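Local atomic coordinates of LPXTG cell wall surface protein (PDB entry 7AVH), a protein that probably acts as a streptococcal surface adhesin anchored to the peptidoglycan, its tandem SHIRT domains, two of them here, forming an elongated stalk. Residues 31-43 with 60-74. Residues are numbered along the deposited sequence; the frame is centred on the assembly and turned at random.
Sequences DLKDGSQATPTQP and YDKTSETINGADAHF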
ATOM      1  N   ASP A  31     -19.219 -26.878 -27.648  1.00 17.16           N
ATOM      2  CA  ASP A  31     -19.359 -27.443 -29.011  1.00 19.43           C
ATOM      3  C   ASP A  31     -18.052 -27.285 -29.819  1.00 17.12           C
ATOM      4  O   ASP A  31     -18.114 -27.101 -31.012  1.00 24.24           O
ATOM      5  CB  ASP A  31     -20.577 -26.831 -29.752  1.00 25.61           C
ATOM      6  CG  ASP A  31     -21.862 -26.960 -28.951  1.00 41.66           C
ATOM      7  OD1 ASP A  31     -22.243 -28.102 -28.708  1.00 54.83           O
ATOM      8  OD2 ASP A  31     -22.419 -25.937 -28.503  1.00 45.46           O
ATOM      9  N   LEU A  32     -16.885 -27.437 -29.191  1.00 15.22           N
ATOM     10  CA  LEU A  32     -15.574 -27.374 -29.839  1.00 16.67           C
ATOM     11  C   LEU A  32     -15.205 -28.723 -30.405  1.00 17.26           C
ATOM     12  O   LEU A  32     -15.296 -29.746 -29.738  1.00 17.83           O
ATOM     13  CB  LEU A  32     -14.533 -26.910 -28.818  1.00 17.81           C
ATOM     14  CG  LEU A  32     -14.837 -25.575 -28.106  1.00 17.45           C
ATOM     15  CD1 LEU A  32     -13.657 -25.164 -27.258  1.00 21.13           C
ATOM     16  CD2 LEU A  32     -15.154 -24.479 -29.075  1.00 21.91           C
ATOM     17  N   LYS A  33     -14.825 -28.675 -31.670  1.00 16.84           N
ATOM     18  CA  LYS A  33     -14.449 -29.894 -32.355  1.00 20.91           C
ATOM     19  C   LYS A  33     -13.172 -30.505 -31.778  1.00 18.73           C
ATOM     20  O   LYS A  33     -12.125 -29.832 -31.517  1.00 20.23           O
ATOM     21  CB  LYS A  33     -14.335 -29.597 -33.858  1.00 26.66           C
ATOM     22  CG  LYS A  33     -13.871 -30.768 -34.697  1.00 30.62           C
ATOM     23  CD  LYS A  33     -13.848 -30.393 -36.096  1.00 39.42           C
ATOM     24  CE  LYS A  33     -13.634 -31.548 -37.056  0.50 38.93           C
ATOM     25  NZ  LYS A  33     -13.524 -30.897 -38.369  0.50 41.72           N
ATOM     26  N   ASP A  34     -13.205 -31.810 -31.669  1.00 20.03           N
ATOM     27  CA  ASP A  34     -12.005 -32.558 -31.264  1.00 20.10           C
ATOM     28  C   ASP A  34     -10.851 -32.267 -32.226  1.00 17.87           C
ATOM     29  O   ASP A  34     -11.021 -32.266 -33.458  1.00 23.02           O
ATOM     30  CB  ASP A  34     -12.296 -34.039 -31.076  1.00 20.76           C
ATOM     31  CG  ASP A  34     -11.270 -34.788 -30.243  1.00 21.31           C
ATOM     32  OD1 ASP A  34     -10.500 -34.171 -29.525  1.00 21.97           O
ATOM     33  OD2 ASP A  34     -11.272 -35.985 -30.285  1.00 30.64           O
ATOM     34  N   GLY A  35      -9.659 -32.027 -31.677  1.00 19.55           N
ATOM     35  CA  GLY A  35      -8.485 -31.698 -32.478  1.00 19.64           C
ATOM     36  C   GLY A  35      -8.376 -30.247 -32.901  1.00 22.68           C
ATOM     37  O   GLY A  35      -7.324 -29.918 -33.492  1.00 23.24           O
ATOM     38  N   SER A  36      -9.370 -29.397 -32.626  1.00 19.61           N
ATOM     39  CA  SER A  36      -9.313 -27.956 -32.947  1.00 19.69           C
ATOM     40  C   SER A  36      -8.472 -27.215 -31.907  1.00 16.05           C
ATOM     41  O   SER A  36      -8.175 -27.769 -30.822  1.00 18.55           O
ATOM     42  CB  SER A  36     -10.709 -27.323 -33.024  1.00 19.79           C
ATOM     43  OG  SER A  36     -11.398 -27.315 -31.783  1.00 23.22           O
ATOM     44  N   GLN A  37      -8.141 -25.978 -32.189  1.00 18.50           N
ATOM     45  CA  GLN A  37      -7.437 -25.092 -31.234  1.00 17.46           C
ATOM     46  C   GLN A  37      -8.490 -24.335 -30.404  1.00 16.88           C
ATOM     47  O   GLN A  37      -9.394 -23.660 -30.927  1.00 19.57           O
ATOM     48  CB  GLN A  37      -6.605 -24.029 -31.954  1.00 21.41           C
ATOM     49  CG  GLN A  37      -5.384 -24.577 -32.695  1.00 25.87           C
ATOM     50  CD  GLN A  37      -4.494 -25.293 -31.710  1.00 25.84           C
ATOM     51  OE1 GLN A  37      -3.879 -24.681 -30.807  1.00 32.48           O
ATOM     52  NE2 GLN A  37      -4.439 -26.600 -31.874  1.00 28.40           N
ATOM     53  N   ALA A  38      -8.370 -24.425 -29.096  1.00 15.42           N
ATOM     54  CA  ALA A  38      -9.161 -23.601 -28.174  1.00 15.21           C
ATOM     55  C   ALA A  38      -8.312 -22.427 -27.704  1.00 14.70           C
ATOM     56  O   ALA A  38      -7.145 -22.633 -27.350  1.00 15.37           O
ATOM     57  CB  ALA A  38      -9.626 -24.431 -27.064  1.00 17.81           C
ATOM     58  N   THR A  39      -8.894 -21.266 -27.744  1.00 13.92           N
ATOM     59  CA  THR A  39      -8.230 -20.085 -27.162  0.50 14.60           C
ATOM     60  C   THR A  39      -9.178 -19.490 -26.141  1.00 12.87           C
ATOM     61  O   THR A  39     -10.380 -19.352 -26.356  1.00 15.30           O
ATOM     62  CB  THR A  39      -7.857 -19.018 -28.188  0.50 17.75           C
ATOM     63  OG1 THR A  39      -9.065 -18.602 -28.822  0.50 22.49           O
ATOM     64  CG2 THR A  39      -6.839 -19.506 -29.186  0.50 17.63           C
ATOM     65  N   PRO A  40      -8.637 -19.050 -24.978  1.00 12.73           N
ATOM     66  CA  PRO A  40      -9.476 -18.609 -23.902  1.00 11.89           C
ATOM     67  C   PRO A  40     -10.124 -17.265 -24.287  1.00 11.33           C
ATOM     68  O   PRO A  40      -9.605 -16.451 -25.015  1.00 14.14           O
ATOM     69  CB  PRO A  40      -8.482 -18.476 -22.722  1.00 15.04           C
ATOM     70  CG  PRO A  40      -7.166 -18.266 -23.375  1.00 15.33           C
ATOM     71  CD  PRO A  40      -7.238 -19.124 -24.650  1.00 14.63           C
ATOM     72  N   THR A  41     -11.308 -17.039 -23.728  1.00 11.12           N
ATOM     73  CA  THR A  41     -12.034 -15.793 -23.854  1.00 12.63           C
ATOM     74  C   THR A  41     -11.337 -14.757 -22.947  1.00 11.54           C
ATOM     75  O   THR A  41     -11.209 -15.014 -21.747  1.00 12.25           O
ATOM     76  CB  THR A  41     -13.478 -15.951 -23.435  1.00 11.76           C
ATOM     77  OG1 THR A  41     -14.080 -17.021 -24.178  1.00 14.50           O
ATOM     78  CG2 THR A  41     -14.263 -14.664 -23.586  1.00 13.21           C
ATOM     79  N   GLN A  42     -11.015 -13.612 -23.506  1.00 12.43           N
ATOM     80  CA  GLN A  42     -10.449 -12.541 -22.643  1.00 13.15           C
ATOM     81  C   GLN A  42     -11.547 -11.984 -21.767  1.00 12.23           C
ATOM     82  O   GLN A  42     -12.692 -11.876 -22.162  1.00 13.77           O
ATOM     83  CB  GLN A  42      -9.859 -11.441 -23.522  1.00 15.10           C
ATOM     84  CG  GLN A  42      -8.593 -11.900 -24.175  1.00 18.35           C
ATOM     85  CD  GLN A  42      -7.442 -12.140 -23.226  1.00 19.89           C
ATOM     86  OE1 GLN A  42      -7.179 -11.302 -22.410  1.00 25.65           O
ATOM     87  NE2 GLN A  42      -6.742 -13.262 -23.349  1.00 24.75           N
ATOM     88  N   PRO A  43     -11.182 -11.576 -20.520  0.50 11.24           N
ATOM     89  CA  PRO A  43     -12.136 -10.906 -19.651  0.50 12.23           C
ATOM     90  C   PRO A  43     -12.672  -9.607 -20.302  0.50 11.33           C
ATOM     91  O   PRO A  43     -11.982  -8.972 -21.115  0.50 11.99           O
ATOM     92  CB  PRO A  43     -11.269 -10.625 -18.405  0.50  9.80           C
ATOM     93  CG  PRO A  43     -10.199 -11.720 -18.444  0.50  8.84           C
ATOM     94  CD  PRO A  43      -9.855 -11.749 -19.911  0.50 10.58           C
ATOM     95  N   TYR A  60      -3.692 -15.630 -19.336  1.00 12.74           N
ATOM     96  CA  TYR A  60      -3.947 -17.051 -19.077  1.00 10.60           C
ATOM     97  C   TYR A  60      -2.599 -17.814 -19.090  1.00 11.69           C
ATOM     98  O   TYR A  60      -1.634 -17.387 -19.741  1.00 16.82           O
ATOM     99  CB  TYR A  60      -4.926 -17.588 -20.134  1.00 11.34           C
ATOM    100  CG  TYR A  60      -6.328 -17.029 -19.956  1.00 10.04           C
ATOM    101  CD1 TYR A  60      -7.131 -17.526 -18.949  1.00  9.76           C
ATOM    102  CD2 TYR A  60      -6.801 -16.011 -20.741  1.00 10.80           C
ATOM    103  CE1 TYR A  60      -8.368 -16.996 -18.717  1.00  9.73           C
ATOM    104  CE2 TYR A  60      -8.075 -15.486 -20.554  1.00  9.77           C
ATOM    105  CZ  TYR A  60      -8.874 -15.994 -19.537  1.00  9.85           C
ATOM    106  OH  TYR A  60     -10.130 -15.483 -19.305  1.00 11.57           O
ATOM    107  N   ASP A  61      -2.659 -18.996 -18.508  1.00 12.00           N
ATOM    108  CA  ASP A  61      -1.499 -19.872 -18.402  1.00 13.64           C
ATOM    109  C   ASP A  61      -0.999 -20.363 -19.767  1.00 15.47           C
ATOM    110  O   ASP A  61       0.179 -20.692 -19.921  1.00 19.65           O
ATOM    111  CB  ASP A  61      -1.830 -21.014 -17.441  1.00 15.10           C
ATOM    112  CG  ASP A  61      -2.964 -21.959 -17.798  1.00 16.51           C
ATOM    113  OD1 ASP A  61      -3.949 -21.536 -18.429  1.00 15.20           O
ATOM    114  OD2 ASP A  61      -2.891 -23.083 -17.303  1.00 27.48           O
ATOM    115  N   LYS A  62      -1.960 -20.514 -20.663  1.00 15.88           N
ATOM    116  CA  LYS A  62      -1.770 -21.014 -22.051  0.50 16.62           C
ATOM    117  C   LYS A  62      -2.534 -20.051 -22.967  1.00 17.13           C
ATOM    118  O   LYS A  62      -3.665 -19.679 -22.605  1.00 18.76           O
ATOM    119  CB  LYS A  62      -2.324 -22.440 -22.128  0.50 16.30           C
ATOM    120  CG  LYS A  62      -1.477 -23.493 -21.405  0.50 18.71           C
ATOM    121  CD  LYS A  62      -2.019 -24.885 -21.531  0.50 23.14           C
ATOM    122  CE  LYS A  62      -2.805 -25.276 -20.300  0.50 28.22           C
ATOM    123  NZ  LYS A  62      -4.013 -24.433 -20.112  0.50 26.07           N
ATOM    124  N   THR A  63      -1.975 -19.631 -24.048  1.00 18.18           N
ATOM    125  CA  THR A  63      -2.810 -18.754 -24.901  1.00 20.42           C
ATOM    126  C   THR A  63      -3.629 -19.587 -25.898  1.00 17.72           C
ATOM    127  O   THR A  63      -4.503 -19.004 -26.538  1.00 21.10           O
ATOM    128  CB  THR A  63      -1.994 -17.630 -25.487  1.00 26.22           C
ATOM    129  OG1 THR A  63      -0.975 -18.284 -26.195  1.00 26.49           O
ATOM    130  CG2 THR A  63      -1.333 -16.713 -24.472  1.00 33.67           C
ATOM    131  N   SER A  64      -3.429 -20.886 -25.949  1.00 16.47           N
ATOM    132  CA  SER A  64      -4.236 -21.799 -26.751  1.00 16.41           C
ATOM    133  C   SER A  64      -3.913 -23.198 -26.324  1.00 18.72           C
ATOM    134  O   SER A  64      -2.881 -23.432 -25.736  1.00 22.53           O
ATOM    135  CB  SER A  64      -3.996 -21.573 -28.200  1.00 22.32           C
ATOM    136  OG  SER A  64      -2.664 -21.925 -28.491  1.00 30.64           O
ATOM    137  N   GLU A  65      -4.767 -24.111 -26.726  1.00 19.45           N
ATOM    138  CA  GLU A  65      -4.487 -25.524 -26.519  1.00 21.54           C
ATOM    139  C   GLU A  65      -5.276 -26.306 -27.553  1.00 18.37           C
ATOM    140  O   GLU A  65      -6.364 -25.913 -27.921  1.00 19.39           O
ATOM    141  CB  GLU A  65      -4.929 -25.996 -25.145  1.00 28.77           C
ATOM    142  CG  GLU A  65      -4.389 -27.369 -24.778  1.00 33.88           C
ATOM    143  CD  GLU A  65      -4.587 -27.561 -23.286  1.00 35.79           C
ATOM    144  OE1 GLU A  65      -5.700 -28.056 -22.920  1.00 76.75           O
ATOM    145  OE2 GLU A  65      -3.651 -27.289 -22.524  1.00 58.65           O
ATOM    146  N   THR A  66      -4.697 -27.431 -27.941  1.00 18.94           N
ATOM    147  CA  THR A  66      -5.350 -28.375 -28.839  1.00 18.77           C
ATOM    148  C   THR A  66      -6.346 -29.195 -28.034  1.00 18.56           C
ATOM    149  O   THR A  66      -6.000 -29.773 -26.984  1.00 23.67           O
ATOM    150  CB  THR A  66      -4.315 -29.250 -29.529  1.00 20.22           C
ATOM    151  OG1 THR A  66      -3.436 -28.452 -30.306  1.00 27.17           O
ATOM    152  CG2 THR A  66      -4.976 -30.249 -30.441  1.00 23.44           C
ATOM    153  N   ILE A  67      -7.591 -29.238 -28.470  1.00 16.60           N
ATOM    154  CA  ILE A  67      -8.581 -30.140 -27.844  1.00 16.20           C
ATOM    155  C   ILE A  67      -8.201 -31.587 -28.227  1.00 18.58           C
ATOM    156  O   ILE A  67      -8.025 -31.907 -29.457  1.00 21.52           O
ATOM    157  CB  ILE A  67     -10.001 -29.803 -28.361  1.00 17.31           C
ATOM    158  CG1 ILE A  67     -10.457 -28.384 -27.989  1.00 17.45           C
ATOM    159  CG2 ILE A  67     -11.015 -30.812 -27.842  1.00 17.14           C
ATOM    160  CD1 ILE A  67     -10.534 -28.135 -26.487  1.00 22.95           C
ATOM    161  N   ASN A  68      -7.949 -32.424 -27.256  1.00 17.20           N
ATOM    162  CA  ASN A  68      -7.498 -33.798 -27.519  1.00 22.23           C
ATOM    163  C   ASN A  68      -8.302 -34.746 -26.659  1.00 18.88           C
ATOM    164  O   ASN A  68      -7.836 -35.173 -25.568  1.00 22.76           O
ATOM    165  CB  ASN A  68      -6.000 -33.979 -27.336  1.00 32.83           C
ATOM    166  CG  ASN A  68      -5.553 -35.296 -27.929  1.00 46.22           C
ATOM    167  OD1 ASN A  68      -6.284 -35.982 -28.676  1.00 51.80           O
ATOM    168  ND2 ASN A  68      -4.334 -35.664 -27.582  1.00 61.23           N
ATOM    169  N   GLY A  69      -9.568 -34.938 -27.044  1.00 18.44           N
ATOM    170  CA  GLY A  69     -10.398 -35.962 -26.396  1.00 18.26           C
ATOM    171  C   GLY A  69     -10.752 -35.592 -24.940  1.00 15.14           C
ATOM    172  O   GLY A  69     -11.007 -36.478 -24.119  1.00 17.18           O
ATOM    173  N   ALA A  70     -10.792 -34.293 -24.616  1.00 14.69           N
ATOM    174  CA  ALA A  70     -11.238 -33.834 -23.290  1.00 14.01           C
ATOM    175  C   ALA A  70     -11.473 -32.340 -23.374  1.00 11.35           C
ATOM    176  O   ALA A  70     -10.907 -31.586 -24.203  1.00 13.73           O
ATOM    177  CB  ALA A  70     -10.236 -34.161 -22.203  1.00 16.04           C
ATOM    178  N   ASP A  71     -12.295 -31.869 -22.449  1.00 12.88           N
ATOM    179  CA  ASP A  71     -12.492 -30.421 -22.224  1.00 12.11           C
ATOM    180  C   ASP A  71     -11.153 -29.761 -21.850  1.00 12.13           C
ATOM    181  O   ASP A  71     -10.293 -30.390 -21.234  1.00 13.55           O
ATOM    182  CB  ASP A  71     -13.464 -30.180 -21.053  1.00 11.81           C
ATOM    183  CG  ASP A  71     -14.893 -30.680 -21.269  1.00 13.27           C
ATOM    184  OD1 ASP A  71     -15.294 -30.840 -22.485  1.00 14.31           O
ATOM    185  OD2 ASP A  71     -15.641 -30.972 -20.259  1.00 12.89           O
ATOM    186  N   ALA A  72     -11.032 -28.540 -22.324  1.00 13.04           N
ATOM    187  CA  ALA A  72      -9.851 -27.718 -22.047  1.00 14.31           C
ATOM    188  C   ALA A  72     -10.184 -26.735 -20.916  1.00 12.18           C
ATOM    189  O   ALA A  72     -11.367 -26.398 -20.686  1.00 14.84           O
ATOM    190  CB  ALA A  72      -9.483 -26.963 -23.310  1.00 17.32           C
ATOM    191  N   HIS A  73      -9.149 -26.323 -20.175  1.00 11.62           N
ATOM    192  CA  HIS A  73      -9.323 -25.431 -19.014  1.00 10.75           C
ATOM    193  C   HIS A  73      -8.184 -24.413 -19.026  1.00 11.11           C
ATOM    194  O   HIS A  73      -7.010 -24.800 -19.166  1.00 13.10           O
ATOM    195  CB  HIS A  73      -9.350 -26.233 -17.721  1.00 11.23           C
ATOM    196  CG  HIS A  73      -9.665 -25.441 -16.499  1.00 10.40           C
ATOM    197  ND1 HIS A  73     -10.907 -24.870 -16.308  1.00 11.06           N
ATOM    198  CD2 HIS A  73      -8.884 -25.139 -15.421  1.00 12.34           C
ATOM    199  CE1 HIS A  73     -10.931 -24.266 -15.123  1.00 11.36           C
ATOM    200  NE2 HIS A  73      -9.718 -24.432 -14.577  1.00 13.15           N
ATOM    201  N   PHE A  74      -8.517 -23.151 -18.847  1.00  9.72           N
ATOM    202  CA  PHE A  74      -7.555 -22.055 -18.896  1.00 10.12           C
ATOM    203  C   PHE A  74      -7.618 -21.282 -17.544  1.00 10.15           C
ATOM    204  O   PHE A  74      -8.702 -20.943 -17.110  1.00 11.40           O
ATOM    205  CB  PHE A  74      -7.936 -21.074 -20.007  1.00 11.16           C
ATOM    206  CG  PHE A  74      -7.776 -21.709 -21.390  1.00 11.43           C
ATOM    207  CD1 PHE A  74      -6.544 -21.811 -21.976  1.00 13.94           C
ATOM    208  CD2 PHE A  74      -8.859 -22.259 -22.045  1.00 13.59           C
ATOM    209  CE1 PHE A  74      -6.362 -22.390 -23.236  1.00 17.12           C
ATOM    210  CE2 PHE A  74      -8.671 -22.865 -23.278  1.00 16.62           C
ATOM    211  CZ  PHE A  74      -7.453 -22.932 -23.846  1.00 17.44           C
TER
HETATM  212  O   HOH W   1      -3.868 -14.292 -22.187  1.00 22.34           O
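A38 and E65 pair through both backbone N-H groups: A38 N gives to E65 O at 2.8 Å, nearly in line with that carbonyl, and E65 N returns a bond to A38 O. I67 N continues the ladder with an almost straight bond (169°) to S36 O. G35 N reaches I67 O from above the carbonyl plane, more bent than the others. D34, its CG swung anti to the backbone N (chi1 -161°), brings OD1 to the backbone of I67-G69 and takes the N-H of G69 at 2.8 Å from its syn side, tilted out of the carboxylate plane. The type II turn K33-S36 that presents these groups is tied by K33 O, which accepts both S36 N and S36 OG. On the face shared by Q37 and T66, the glutamine chain bends at chi2 (-58°) and drops NE2 onto T66 OG1 at 2.6 Å, the hydroxyl lying close to the amide plane. On the other face, A38 CB meets I67 CD1 at 3.9 Å and, more loosely, the tip of the F74 ring. P40 then fits the corner made by two aromatic rings: its CB sits over a face of Y60, 3.7 Å from the centroid, while CD covers a face of F74 at 3.8 Å. Beyond it, Y60 OH makes a weak bond to T41 O, Q42 NE2 lies at the tyrosine's edge with amide and ring steeply inclined, and a water links that NE2 to Y60 N. The two-stranded ribbon 37-38/65-66 lies beside the main sheet of this SHIRT domain: F74 belongs to strand 72-94, L32 and F74 pair with strand 2-10, I67 packs on Y2, and Y60 meets F57 of strand 53-60 edge-to-face.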